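Local coordinates for protein restriction endonuclease (Mycobacterium sp., PDB 4F0Q) that probably cleaves DNA carrying methylated cytosine, acting as a tetrameric modification-dependent restriction endonuclease, at residues 285-290 and 359-364; 305-310 and 416-421; 353-358 and 383-388; 389-394 and 408-413. One frame throughout, in Å; residues are numbered along the deposited sequence.

Interaction 1: 285-290 and 359-364; sequences TLQTLY and IQPTSS
Tyr290 of helix 281-292 lays its ring against Gln360 and Pro361. These are the first two residues of a type I beta turn, Gln360 to Ser363, in the loop after strand 347-357. The tyrosine CG is anti to the backbone N (chi1 168°), which sends the side chain off the helix and across the proline at about a right angle. Its CB already lies near Pro361 CG and CD. Next, Tyr290 CG comes 3.8 Å from Pro361 CD. That carbon sits over one ring face, offset toward the rim. Gln360 CA joins it over the same face, 4.0 Å from the Tyr290 ring centroid, and both make CH-pi contacts. On the CD1 branch, Tyr290 CD1 is 3.1 Å from Ile359 O. On the other branch, Tyr290 CE2 meets the amide of Gln360. The Gln360 chain bends at chi2 (-83°) and folds back toward the phenol, its amide plane 52° from the ring. Leu286 and Gln287, one turn earlier, also touch the proline: Leu286 CD2 is 3.9 Å from Pro361 CB, and Gln287 OE1 rests near Pro361 CG. At the tip, Tyr290 OH donates a weak 2.7 Å hydrogen bond to Gln360 OE1.

Interaction 2: 305-310 and 416-421; sequences SRVAAE and ATVRRM
Val307 and Glu310 of helix 297-314 face Thr417, Val418 and Met421 of helix 411-425. This is a near-perpendicular helix pair in the restriction-endonuclease domain. The local axes cross at 88° and come within 9.9 Å, so the contact is concentrated in a compact patch. Val307 splits its two methyls between partners. Its CG1 is anti to the backbone N (chi1 166°) and lies 3.8 Å from Thr417 CG2. Val307 CG2, beside the backbone N, is 3.7 Å from Val418 CG2. Met421 meets the same valine at about a right angle, with Met421 SD 3.8 Å from Val307 CG2. Glu310 runs past Thr417 and Met421 in the opposite sense to both. Its aliphatic part does the touching: Glu310 CG is 3.7 Å from Thr417 CG2. The carboxylate turns to Arg313, with which OE2 makes a salt bridge. Glu310 OE2 is also 4.3 Å from Arg420 NH1, beyond a salt bridge; this second positive charge may still favour the ionised carboxylate. Thr417 OG1 is bonded to Thr413 O in its own helix, and the CG2 methyl makes the contact. Leu254 of the second subunit packs on Arg306 and Met421. The guanidinium of Arg306 leads off to Ser436 and Glu440. Arg306 CB stays behind, 4.0 Å from Met421 CE.

Interaction 3: 353-358 and 383-388; sequences LGQAKC and GVYVTT. With MG (magnesium ion), chain E.
Gln355 and Tyr385 form the tight centre of this parallel strand pair. Their side chains run the same way, and Gln355 CG lies over one face of the Tyr385 ring, 3.6 Å from its centroid. Gln355 CG is anti to the backbone N (chi1 167°), and the chain then bends at chi2, turning the amide away from the ring and toward magnesium. Gln355 OE1 and Ala356 O each bind the ion at 2.1 Å; Asp334 and three waters complete six ligands. Asp334, Gln355 and Lys357 are consistent with a variant PD-(D/E)XK motif, with glutamine replacing the usual second acid. Val386 straddles Ala356 with two bonds to the same strand: Val386 N donates to Gln355 O (2.9 Å, 166° at H), and Val386 O accepts from Lys357 N. Packing is looser past this point. Lys357 is partly exposed; its CB lies at the edge of the Tyr385 ring and its chain extends away. A side-chain bond is added here, Thr387 OG1 to Lys357 O (2.9 Å). Cys358 SG only brushes Thr388 CG2 at 4.1 Å. Helix 367-374 covers the Tyr385 side, helix 297-314 packs on Ala356 and Val386, and strands 335-342 and 406-409 flank the pair in the sheet.

Interaction 4: 389-394 and 408-413; sequences GSFSRQ and LIAGGT
Leu408, in the last part of strand 406-409, meets Phe391 with its CB and with CD2. Leu408 CD2 sits over the centre of one ring face, 3.7 Å from the Phe391 centroid and 12° off the ring normal. Leu408 CB approaches Phe391 CE2 at 3.6 Å. The leucine CG is anti to its carbonyl carbon (chi1 -62°), which sets CD2 over the ring and CD1 past its rim, near Phe391 CD2. Ile409 turns its side chain the other way, onto Val384 and Val386 of the central sheet. Its backbone N comes to the edge of the Phe391 ring, near the ring plane. Ala410 points back again. Its CB is 3.3 Å from Gly389 O and 4.2 Å from Phe391 CE2, so this methyl touches both the glycine carbonyl and the rim of the ring. Ala410 is also the N-cap residue of helix 411-425. Gly411 opens that helix. Its N donates to Gly389 O at 3.0 Å, a bond lying in the carbonyl plane but bent to 137° at the hydrogen. A backbone oxygen from elsewhere in the chain thus satisfies an N-H of the first helical turn. Phe391 also packs edge-to-face with Tyr385. The contact is typical of a beta-alpha-beta crossover: the chain leaves strand 381-387, passes through helix 393-401 and returns as the neighbouring parallel strand 406-409.

Segment 285-290 comes first in the chain; its contact with 359-364, interaction 1, closes a loop that holds three strands of the central sheet. Helix segment 305-310 opens inside that loop and closes last, at 416-421, so interactions 1 and 2 cross. Segment 353-358 opens just before interaction 1 closes and pairs with 383-388; interactions 1 and 3 therefore also cross. Interaction 4 follows both in series. Interactions 3 and 4 are nested within the loop of interaction 2. Backbone bonds between Tyr385, Thr387 and Ile409 join interactions 3 and 4 in one sheet. Leu289 on Val418 connects interactions 1 and 2, while helix 411-425 serves interactions 2 and 4.

Interaction 1: 285-290 and 359-364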
loop_
_atom_site.group_PDB
_atom_site.type_symbol
_atom_site.label_atom_id
_atom_site.label_comp_id
_atom_site.label_asym_id
_atom_site.label_seq_id
_atom_site.Cartn_x
_atom_site.Cartn_y
_atom_site.Cartn_z
ATOM N N THR A 285 8.153 1.178 -31.086
ATOM C CA THR A 285 8.726 1.833 -29.916
ATOM C C THR A 285 9.333 0.807 -28.969
ATOM O O THR A 285 10.459 0.970 -28.499
ATOM C CB THR A 285 7.668 2.657 -29.158
ATOM O OG1 THR A 285 7.195 3.718 -29.997
ATOM C CG2 THR A 285 8.262 3.252 -27.891
ATOM N N LEU A 286 8.582 -0.258 -28.704
ATOM C CA LEU A 286 9.042 -1.323 -27.821
ATOM C C LEU A 286 10.268 -2.031 -28.385
ATOM O O LEU A 286 11.186 -2.382 -27.644
ATOM C CB LEU A 286 7.923 -2.334 -27.572
ATOM C CG LEU A 286 8.272 -3.471 -26.612
ATOM C CD1 LEU A 286 8.643 -2.919 -25.242
ATOM C CD2 LEU A 286 7.115 -4.447 -26.507
ATOM N N GLN A 287 10.277 -2.246 -29.696
ATOM C CA GLN A 287 11.424 -2.861 -30.354
ATOM C C GLN A 287 12.663 -1.988 -30.197
ATOM O O GLN A 287 13.755 -2.485 -29.909
ATOM C CB GLN A 287 11.130 -3.117 -31.833
ATOM C CG GLN A 287 10.100 -4.207 -32.069
ATOM C CD GLN A 287 10.496 -5.523 -31.429
ATOM O OE1 GLN A 287 9.693 -6.163 -30.748
ATOM N NE2 GLN A 287 11.738 -5.937 -31.646
ATOM N N THR A 288 12.482 -0.683 -30.377
ATOM C CA THR A 288 13.563 0.273 -30.177
ATOM C C THR A 288 14.077 0.205 -28.741
ATOM O O THR A 288 15.284 0.187 -28.504
ATOM C CB THR A 288 13.107 1.711 -30.485
ATOM O OG1 THR A 288 12.595 1.777 -31.821
ATOM C CG2 THR A 288 14.269 2.680 -30.346
ATOM N N LEU A 289 13.149 0.152 -27.788
ATOM C CA LEU A 289 13.498 0.092 -26.372
ATOM C C LEU A 289 14.284 -1.169 -26.025
ATOM O O LEU A 289 15.229 -1.120 -25.239
ATOM C CB LEU A 289 12.244 0.186 -25.498
ATOM C CG LEU A 289 11.515 1.532 -25.477
ATOM C CD1 LEU A 289 10.281 1.463 -24.588
ATOM C CD2 LEU A 289 12.448 2.640 -25.016
ATOM N N TYR A 290 13.894 -2.297 -26.611
ATOM C CA TYR A 290 14.597 -3.549 -26.359
ATOM C C TYR A 290 15.983 -3.553 -26.992
ATOM O O TYR A 290 16.961 -3.939 -26.352
ATOM C CB TYR A 290 13.798 -4.755 -26.858
ATOM C CG TYR A 290 14.614 -6.027 -26.864
ATOM C CD1 TYR A 290 15.017 -6.619 -25.675
ATOM C CD2 TYR A 290 14.995 -6.627 -28.056
ATOM C CE1 TYR A 290 15.771 -7.776 -25.672
ATOM C CE2 TYR A 290 15.749 -7.785 -28.064
ATOM C CZ TYR A 290 16.133 -8.355 -26.868
ATOM O OH TYR A 290 16.883 -9.508 -26.866
ATOM N N ILE A 359 14.144 -7.994 -21.360
ATOM C CA ILE A 359 14.245 -9.236 -22.115
ATOM C C ILE A 359 13.550 -9.074 -23.458
ATOM O O ILE A 359 12.977 -8.021 -23.738
ATOM C CB ILE A 359 13.593 -10.407 -21.364
ATOM C CG1 ILE A 359 12.109 -10.124 -21.127
ATOM C CG2 ILE A 359 14.312 -10.663 -20.049
ATOM C CD1 ILE A 359 11.381 -11.232 -20.399
ATOM N N GLN A 360 13.609 -10.114 -24.285
ATOM C CA GLN A 360 12.899 -10.123 -25.558
ATOM C C GLN A 360 11.416 -9.872 -25.325
ATOM O O GLN A 360 10.820 -10.468 -24.428
ATOM C CB GLN A 360 13.089 -11.462 -26.272
ATOM C CG GLN A 360 14.465 -11.672 -26.882
ATOM C CD GLN A 360 14.611 -11.020 -28.245
ATOM O OE1 GLN A 360 15.708 -10.952 -28.797
ATOM N NE2 GLN A 360 13.500 -10.543 -28.796
ATOM N N PRO A 361 10.816 -8.978 -26.127
ATOM C CA PRO A 361 9.388 -8.656 -26.026
ATOM C C PRO A 361 8.512 -9.903 -26.128
ATOM O O PRO A 361 7.408 -9.926 -25.585
ATOM C CB PRO A 361 9.153 -7.743 -27.231
ATOM C CG PRO A 361 10.474 -7.100 -27.465
ATOM C CD PRO A 361 11.493 -8.157 -27.148
ATOM N N THR A 362 9.012 -10.927 -26.814
ATOM C CA THR A 362 8.301 -12.194 -26.939
ATOM C C THR A 362 8.549 -13.095 -25.730
ATOM O O THR A 362 7.733 -13.961 -25.415
ATOM C CB THR A 362 8.708 -12.940 -28.223
ATOM O OG1 THR A 362 10.128 -13.132 -28.238
ATOM C CG2 THR A 362 8.300 -12.144 -29.452
ATOM N N SER A 363 9.677 -12.887 -25.056
ATOM C CA SER A 363 10.015 -13.668 -23.871
ATOM C C SER A 363 9.107 -13.312 -22.701
ATOM O O SER A 363 8.432 -12.284 -22.719
ATOM C CB SER A 363 11.480 -13.464 -23.481
ATOM O OG SER A 363 12.351 -14.002 -24.461
ATOM N N SER A 364 9.099 -14.163 -21.681
ATOM C CA SER A 364 8.193 -13.981 -20.556
ATOM C C SER A 364 8.922 -13.978 -19.212
ATOM O O SER A 364 10.020 -14.522 -19.088
ATOM C CB SER A 364 7.115 -15.065 -20.569
ATOM O OG SER A 364 6.055 -14.735 -19.694
#

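Interaction 2: 305-310 and 416-421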
loop_
_atom_site.group_PDB
_atom_site.type_symbol
_atom_site.label_atom_id
_atom_site.label_comp_id
_atom_site.label_asym_id
_atom_site.label_seq_id
_atom_site.Cartn_x
_atom_site.Cartn_y
_atom_site.Cartn_z
ATOM N N SER A 305 12.332 3.439 -13.606
ATOM C CA SER A 305 11.956 4.250 -12.452
ATOM C C SER A 305 11.074 5.417 -12.891
ATOM O O SER A 305 10.031 5.689 -12.282
ATOM C CB SER A 305 13.194 4.760 -11.712
ATOM O OG SER A 305 13.968 5.615 -12.534
ATOM N N ARG A 306 11.489 6.099 -13.956
ATOM C CA ARG A 306 10.702 7.215 -14.481
ATOM C C ARG A 306 9.325 6.768 -14.976
ATOM O O ARG A 306 8.310 7.418 -14.704
ATOM C CB ARG A 306 11.464 7.939 -15.594
ATOM C CG ARG A 306 12.717 8.651 -15.114
ATOM C CD ARG A 306 13.366 9.448 -16.230
ATOM N NE ARG A 306 14.554 10.162 -15.770
ATOM C CZ ARG A 306 15.303 10.942 -16.543
ATOM N NH1 ARG A 306 14.988 11.114 -17.819
ATOM N NH2 ARG A 306 16.367 11.551 -16.038
ATOM N N VAL A 307 9.302 5.652 -15.699
ATOM C CA VAL A 307 8.067 5.083 -16.226
ATOM C C VAL A 307 7.132 4.670 -15.095
ATOM O O VAL A 307 5.926 4.892 -15.166
ATOM C CB VAL A 307 8.350 3.871 -17.143
ATOM C CG1 VAL A 307 7.075 3.081 -17.414
ATOM C CG2 VAL A 307 8.980 4.331 -18.446
ATOM N N ALA A 308 7.699 4.078 -14.048
ATOM C CA ALA A 308 6.924 3.701 -12.872
ATOM C C ALA A 308 6.312 4.939 -12.233
ATOM O O ALA A 308 5.126 4.951 -11.895
ATOM C CB ALA A 308 7.796 2.961 -11.873
ATOM N N ALA A 309 7.128 5.980 -12.079
ATOM C CA ALA A 309 6.653 7.250 -11.537
ATOM C C ALA A 309 5.477 7.795 -12.345
ATOM O O ALA A 309 4.469 8.236 -11.782
ATOM C CB ALA A 309 7.784 8.265 -11.500
ATOM N N GLU A 310 5.605 7.746 -13.668
ATOM C CA GLU A 310 4.554 8.231 -14.559
ATOM C C GLU A 310 3.264 7.418 -14.421
ATOM O O GLU A 310 2.168 7.977 -14.325
ATOM C CB GLU A 310 5.036 8.216 -16.013
ATOM C CG GLU A 310 4.016 8.735 -17.014
ATOM C CD GLU A 310 3.729 10.217 -16.850
ATOM O OE1 GLU A 310 4.608 10.945 -16.341
ATOM O OE2 GLU A 310 2.621 10.654 -17.230
ATOM N N ALA A 416 3.556 2.432 -24.393
ATOM C CA ALA A 416 2.571 3.509 -24.356
ATOM C C ALA A 416 3.014 4.640 -23.431
ATOM O O ALA A 416 2.954 5.821 -23.796
ATOM C CB ALA A 416 1.213 2.970 -23.925
ATOM N N THR A 417 3.464 4.267 -22.237
ATOM C CA THR A 417 3.916 5.236 -21.245
ATOM C C THR A 417 5.111 6.029 -21.755
ATOM O O THR A 417 5.137 7.252 -21.657
ATOM C CB THR A 417 4.300 4.552 -19.919
ATOM O OG1 THR A 417 3.209 3.745 -19.459
ATOM C CG2 THR A 417 4.643 5.590 -18.862
ATOM N N VAL A 418 6.096 5.323 -22.304
ATOM C CA VAL A 418 7.293 5.956 -22.846
ATOM C C VAL A 418 6.948 6.914 -23.985
ATOM O O VAL A 418 7.467 8.029 -24.046
ATOM C CB VAL A 418 8.322 4.904 -23.324
ATOM C CG1 VAL A 418 9.325 5.519 -24.283
ATOM C CG2 VAL A 418 9.035 4.281 -22.132
ATOM N N ARG A 419 6.058 6.482 -24.873
ATOM C CA ARG A 419 5.604 7.333 -25.969
ATOM C C ARG A 419 4.921 8.597 -25.454
ATOM O O ARG A 419 5.165 9.695 -25.963
ATOM C CB ARG A 419 4.671 6.561 -26.903
ATOM C CG ARG A 419 5.396 5.711 -27.933
ATOM C CD ARG A 419 4.427 4.838 -28.711
ATOM N NE ARG A 419 3.225 5.567 -29.101
ATOM C CZ ARG A 419 3.118 6.301 -30.202
ATOM N NH1 ARG A 419 4.147 6.410 -31.031
ATOM N NH2 ARG A 419 1.982 6.930 -30.474
ATOM N N ARG A 420 4.073 8.440 -24.441
ATOM C CA ARG A 420 3.401 9.586 -23.829
ATOM C C ARG A 420 4.410 10.563 -23.223
ATOM O O ARG A 420 4.330 11.771 -23.453
ATOM C CB ARG A 420 2.413 9.121 -22.757
ATOM C CG ARG A 420 1.479 10.214 -22.258
ATOM C CD ARG A 420 0.684 9.766 -21.037
ATOM N NE ARG A 420 0.068 8.455 -21.226
ATOM C CZ ARG A 420 0.444 7.354 -20.582
ATOM N NH1 ARG A 420 1.430 7.405 -19.698
ATOM N NH2 ARG A 420 -0.170 6.202 -20.818
ATOM N N MET A 421 5.353 10.028 -22.453
ATOM C CA MET A 421 6.397 10.824 -21.812
ATOM C C MET A 421 7.204 11.614 -22.833
ATOM O O MET A 421 7.421 12.818 -22.683
ATOM C CB MET A 421 7.346 9.917 -21.022
ATOM C CG MET A 421 6.724 9.253 -19.804
ATOM S SD MET A 421 7.714 7.873 -19.188
ATOM C CE MET A 421 9.286 8.676 -18.887
#

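Interaction 3: 353-358 and 383-388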
loop_
_atom_site.group_PDB
_atom_site.type_symbol
_atom_site.label_atom_id
_atom_site.label_comp_id
_atom_site.label_asym_id
_atom_site.label_seq_id
_atom_site.Cartn_x
_atom_site.Cartn_y
_atom_site.Cartn_z
ATOM N N LEU A 353 9.198 -0.604 -4.120
ATOM C CA LEU A 353 10.359 -1.356 -4.572
ATOM C C LEU A 353 10.224 -1.663 -6.057
ATOM O O LEU A 353 9.249 -2.277 -6.490
ATOM C CB LEU A 353 10.516 -2.650 -3.767
ATOM C CG LEU A 353 11.335 -2.584 -2.474
ATOM C CD1 LEU A 353 10.750 -1.586 -1.486
ATOM C CD2 LEU A 353 11.439 -3.963 -1.840
ATOM N N GLY A 354 11.205 -1.226 -6.835
ATOM C CA GLY A 354 11.160 -1.401 -8.273
ATOM C C GLY A 354 12.107 -2.464 -8.788
ATOM O O GLY A 354 13.181 -2.682 -8.230
ATOM N N GLN A 355 11.696 -3.127 -9.863
ATOM C CA GLN A 355 12.531 -4.109 -10.540
ATOM C C GLN A 355 12.384 -3.954 -12.045
ATOM O O GLN A 355 11.274 -3.834 -12.553
ATOM C CB GLN A 355 12.139 -5.526 -10.127
ATOM C CG GLN A 355 12.736 -6.613 -11.006
ATOM C CD GLN A 355 14.250 -6.629 -10.972
ATOM O OE1 GLN A 355 14.905 -6.667 -12.013
ATOM N NE2 GLN A 355 14.814 -6.603 -9.770
ATOM N N ALA A 356 13.505 -3.957 -12.756
ATOM C CA ALA A 356 13.489 -3.777 -14.201
ATOM C C ALA A 356 14.234 -4.901 -14.910
ATOM O O ALA A 356 15.360 -5.238 -14.543
ATOM C CB ALA A 356 14.096 -2.437 -14.567
ATOM N N LYS A 357 13.607 -5.480 -15.930
ATOM C CA LYS A 357 14.268 -6.525 -16.705
ATOM C C LYS A 357 13.997 -6.406 -18.201
ATOM O O LYS A 357 12.874 -6.610 -18.660
ATOM C CB LYS A 357 13.879 -7.916 -16.200
ATOM C CG LYS A 357 14.746 -9.025 -16.770
ATOM C CD LYS A 357 14.541 -10.339 -16.040
ATOM C CE LYS A 357 15.514 -11.391 -16.545
ATOM N NZ LYS A 357 15.393 -12.670 -15.796
ATOM N N CYS A 358 15.041 -6.077 -18.955
ATOM C CA CYS A 358 14.929 -5.914 -20.398
ATOM C C CYS A 358 15.200 -7.222 -21.133
ATOM O O CYS A 358 16.342 -7.526 -21.482
ATOM C CB CYS A 358 15.890 -4.829 -20.886
ATOM S SG CYS A 358 15.863 -4.556 -22.670
ATOM N N GLY A 383 5.301 -3.137 -4.733
ATOM C CA GLY A 383 6.323 -3.403 -5.727
ATOM C C GLY A 383 5.911 -2.954 -7.113
ATOM O O GLY A 383 4.751 -2.617 -7.345
ATOM N N VAL A 384 6.869 -2.938 -8.033
ATOM C CA VAL A 384 6.582 -2.646 -9.433
ATOM C C VAL A 384 7.609 -3.323 -10.344
ATOM O O VAL A 384 8.816 -3.193 -10.145
ATOM C CB VAL A 384 6.508 -1.123 -9.707
ATOM C CG1 VAL A 384 7.736 -0.408 -9.161
ATOM C CG2 VAL A 384 6.330 -0.851 -11.195
ATOM N N TYR A 385 7.120 -4.064 -11.333
ATOM C CA TYR A 385 7.994 -4.809 -12.230
ATOM C C TYR A 385 7.849 -4.312 -13.665
ATOM O O TYR A 385 6.807 -4.491 -14.294
ATOM C CB TYR A 385 7.691 -6.308 -12.145
ATOM C CG TYR A 385 8.867 -7.210 -12.459
ATOM C CD1 TYR A 385 9.643 -7.012 -13.595
ATOM C CD2 TYR A 385 9.205 -8.259 -11.612
ATOM C CE1 TYR A 385 10.716 -7.836 -13.881
ATOM C CE2 TYR A 385 10.277 -9.087 -11.890
ATOM C CZ TYR A 385 11.028 -8.871 -13.025
ATOM O OH TYR A 385 12.095 -9.693 -13.303
ATOM N N VAL A 386 8.906 -3.689 -14.174
ATOM C CA VAL A 386 8.921 -3.156 -15.530
ATOM C C VAL A 386 9.751 -4.041 -16.458
ATOM O O VAL A 386 10.930 -4.311 -16.198
ATOM C CB VAL A 386 9.477 -1.721 -15.563
ATOM C CG1 VAL A 386 9.453 -1.173 -16.981
ATOM C CG2 VAL A 386 8.685 -0.826 -14.626
ATOM N N THR A 387 9.126 -4.494 -17.539
ATOM C CA THR A 387 9.800 -5.357 -18.500
ATOM C C THR A 387 9.343 -5.062 -19.924
ATOM O O THR A 387 8.232 -4.578 -20.145
ATOM C CB THR A 387 9.574 -6.851 -18.173
ATOM O OG1 THR A 387 10.220 -7.667 -19.159
ATOM C CG2 THR A 387 8.087 -7.177 -18.140
ATOM N N THR A 388 10.213 -5.347 -20.887
ATOM C CA THR A 388 9.894 -5.152 -22.295
ATOM C C THR A 388 9.053 -6.308 -22.830
ATOM O O THR A 388 8.408 -6.190 -23.871
ATOM C CB THR A 388 11.170 -5.015 -23.147
ATOM O OG1 THR A 388 12.040 -6.122 -22.884
ATOM C CG2 THR A 388 11.897 -3.721 -22.816
HETATM MG MG MG E . 16.581 -5.867 -12.986
HETATM O O HOH W 1 17.875 -4.593 -14.007
HETATM O O HOH W 2 17.114 -7.357 -14.343
HETATM O O HOH W 3 17.699 -6.411 -11.280
#

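Interaction 4: 389-394 and 408-413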
loop_
_atom_site.group_PDB
_atom_site.type_symbol
_atom_site.label_atom_id
_atom_site.label_comp_id
_atom_site.label_asym_id
_atom_site.label_seq_id
_atom_site.Cartn_x
_atom_site.Cartn_y
_atom_site.Cartn_z
ATOM N N GLY A 389 9.069 -7.424 -22.108
ATOM C CA GLY A 389 8.306 -8.595 -22.498
ATOM C C GLY A 389 6.992 -8.702 -21.749
ATOM O O GLY A 389 6.350 -7.695 -21.455
ATOM N N SER A 390 6.594 -9.931 -21.440
ATOM C CA SER A 390 5.346 -10.175 -20.728
ATOM C C SER A 390 5.587 -10.992 -19.464
ATOM O O SER A 390 6.684 -11.501 -19.243
ATOM C CB SER A 390 4.349 -10.906 -21.630
ATOM O OG SER A 390 4.059 -10.149 -22.792
ATOM N N PHE A 391 4.556 -11.107 -18.636
ATOM C CA PHE A 391 4.617 -11.960 -17.458
ATOM C C PHE A 391 3.885 -13.265 -17.745
ATOM O O PHE A 391 2.800 -13.259 -18.329
ATOM C CB PHE A 391 3.999 -11.259 -16.245
ATOM C CG PHE A 391 4.678 -9.968 -15.881
ATOM C CD1 PHE A 391 5.816 -9.967 -15.091
ATOM C CD2 PHE A 391 4.178 -8.756 -16.327
ATOM C CE1 PHE A 391 6.444 -8.781 -14.754
ATOM C CE2 PHE A 391 4.802 -7.567 -15.994
ATOM C CZ PHE A 391 5.936 -7.581 -15.207
ATOM N N SER A 392 4.485 -14.379 -17.342
ATOM C CA SER A 392 3.910 -15.697 -17.587
ATOM C C SER A 392 2.559 -15.848 -16.901
ATOM O O SER A 392 2.248 -15.122 -15.957
ATOM C CB SER A 392 4.863 -16.796 -17.117
ATOM O OG SER A 392 5.091 -16.710 -15.722
ATOM N N ARG A 393 1.760 -16.794 -17.384
ATOM C CA ARG A 393 0.432 -17.020 -16.833
ATOM C C ARG A 393 0.512 -17.456 -15.376
ATOM O O ARG A 393 -0.275 -17.012 -14.539
ATOM C CB ARG A 393 -0.324 -18.065 -17.653
ATOM C CG ARG A 393 -1.784 -18.191 -17.265
ATOM C CD ARG A 393 -2.538 -19.140 -18.178
ATOM N NE ARG A 393 -3.981 -18.977 -18.033
ATOM C CZ ARG A 393 -4.714 -19.583 -17.105
ATOM N NH1 ARG A 393 -4.140 -20.401 -16.233
ATOM N NH2 ARG A 393 -6.023 -19.372 -17.049
ATOM N N GLN A 394 1.477 -18.321 -15.076
ATOM C CA GLN A 394 1.646 -18.843 -13.727
ATOM C C GLN A 394 2.039 -17.741 -12.746
ATOM O O GLN A 394 1.610 -17.746 -11.592
ATOM C CB GLN A 394 2.683 -19.967 -13.711
ATOM C CG GLN A 394 2.764 -20.714 -12.390
ATOM C CD GLN A 394 1.442 -21.345 -11.992
ATOM O OE1 GLN A 394 0.658 -21.765 -12.844
ATOM N NE2 GLN A 394 1.186 -21.410 -10.691
ATOM N N LEU A 408 2.259 -4.445 -12.310
ATOM C CA LEU A 408 2.875 -5.043 -13.488
ATOM C C LEU A 408 2.928 -4.069 -14.659
ATOM O O LEU A 408 1.903 -3.537 -15.084
ATOM C CB LEU A 408 2.126 -6.311 -13.902
ATOM C CG LEU A 408 2.108 -7.459 -12.892
ATOM C CD1 LEU A 408 1.428 -8.683 -13.486
ATOM C CD2 LEU A 408 3.518 -7.794 -12.433
ATOM N N ILE A 409 4.130 -3.843 -15.175
ATOM C CA ILE A 409 4.321 -3.005 -16.353
ATOM C C ILE A 409 5.039 -3.792 -17.445
ATOM O O ILE A 409 6.267 -3.912 -17.439
ATOM C CB ILE A 409 5.117 -1.727 -16.023
ATOM C CG1 ILE A 409 4.454 -0.968 -14.872
ATOM C CG2 ILE A 409 5.232 -0.839 -17.254
ATOM C CD1 ILE A 409 5.130 0.342 -14.527
ATOM N N ALA A 410 4.261 -4.335 -18.378
ATOM C CA ALA A 410 4.805 -5.139 -19.464
ATOM C C ALA A 410 5.117 -4.285 -20.691
ATOM O O ALA A 410 5.152 -3.057 -20.608
ATOM C CB ALA A 410 3.845 -6.263 -19.825
ATOM N N GLY A 411 5.329 -4.946 -21.825
ATOM C CA GLY A 411 5.756 -4.285 -23.046
ATOM C C GLY A 411 4.826 -3.209 -23.575
ATOM O O GLY A 411 5.275 -2.126 -23.946
ATOM N N GLY A 412 3.532 -3.506 -23.621
ATOM C CA GLY A 412 2.551 -2.562 -24.127
ATOM C C GLY A 412 2.439 -1.323 -23.262
ATOM O O GLY A 412 2.472 -0.195 -23.761
ATOM N N THR A 413 2.309 -1.537 -21.956
ATOM C CA THR A 413 2.209 -0.442 -21.000
ATOM C C THR A 413 3.473 0.410 -21.021
ATOM O O THR A 413 3.403 1.640 -21.003
ATOM C CB THR A 413 1.972 -0.966 -19.572
ATOM O OG1 THR A 413 0.828 -1.827 -19.561
ATOM C CG2 THR A 413 1.741 0.190 -18.609
#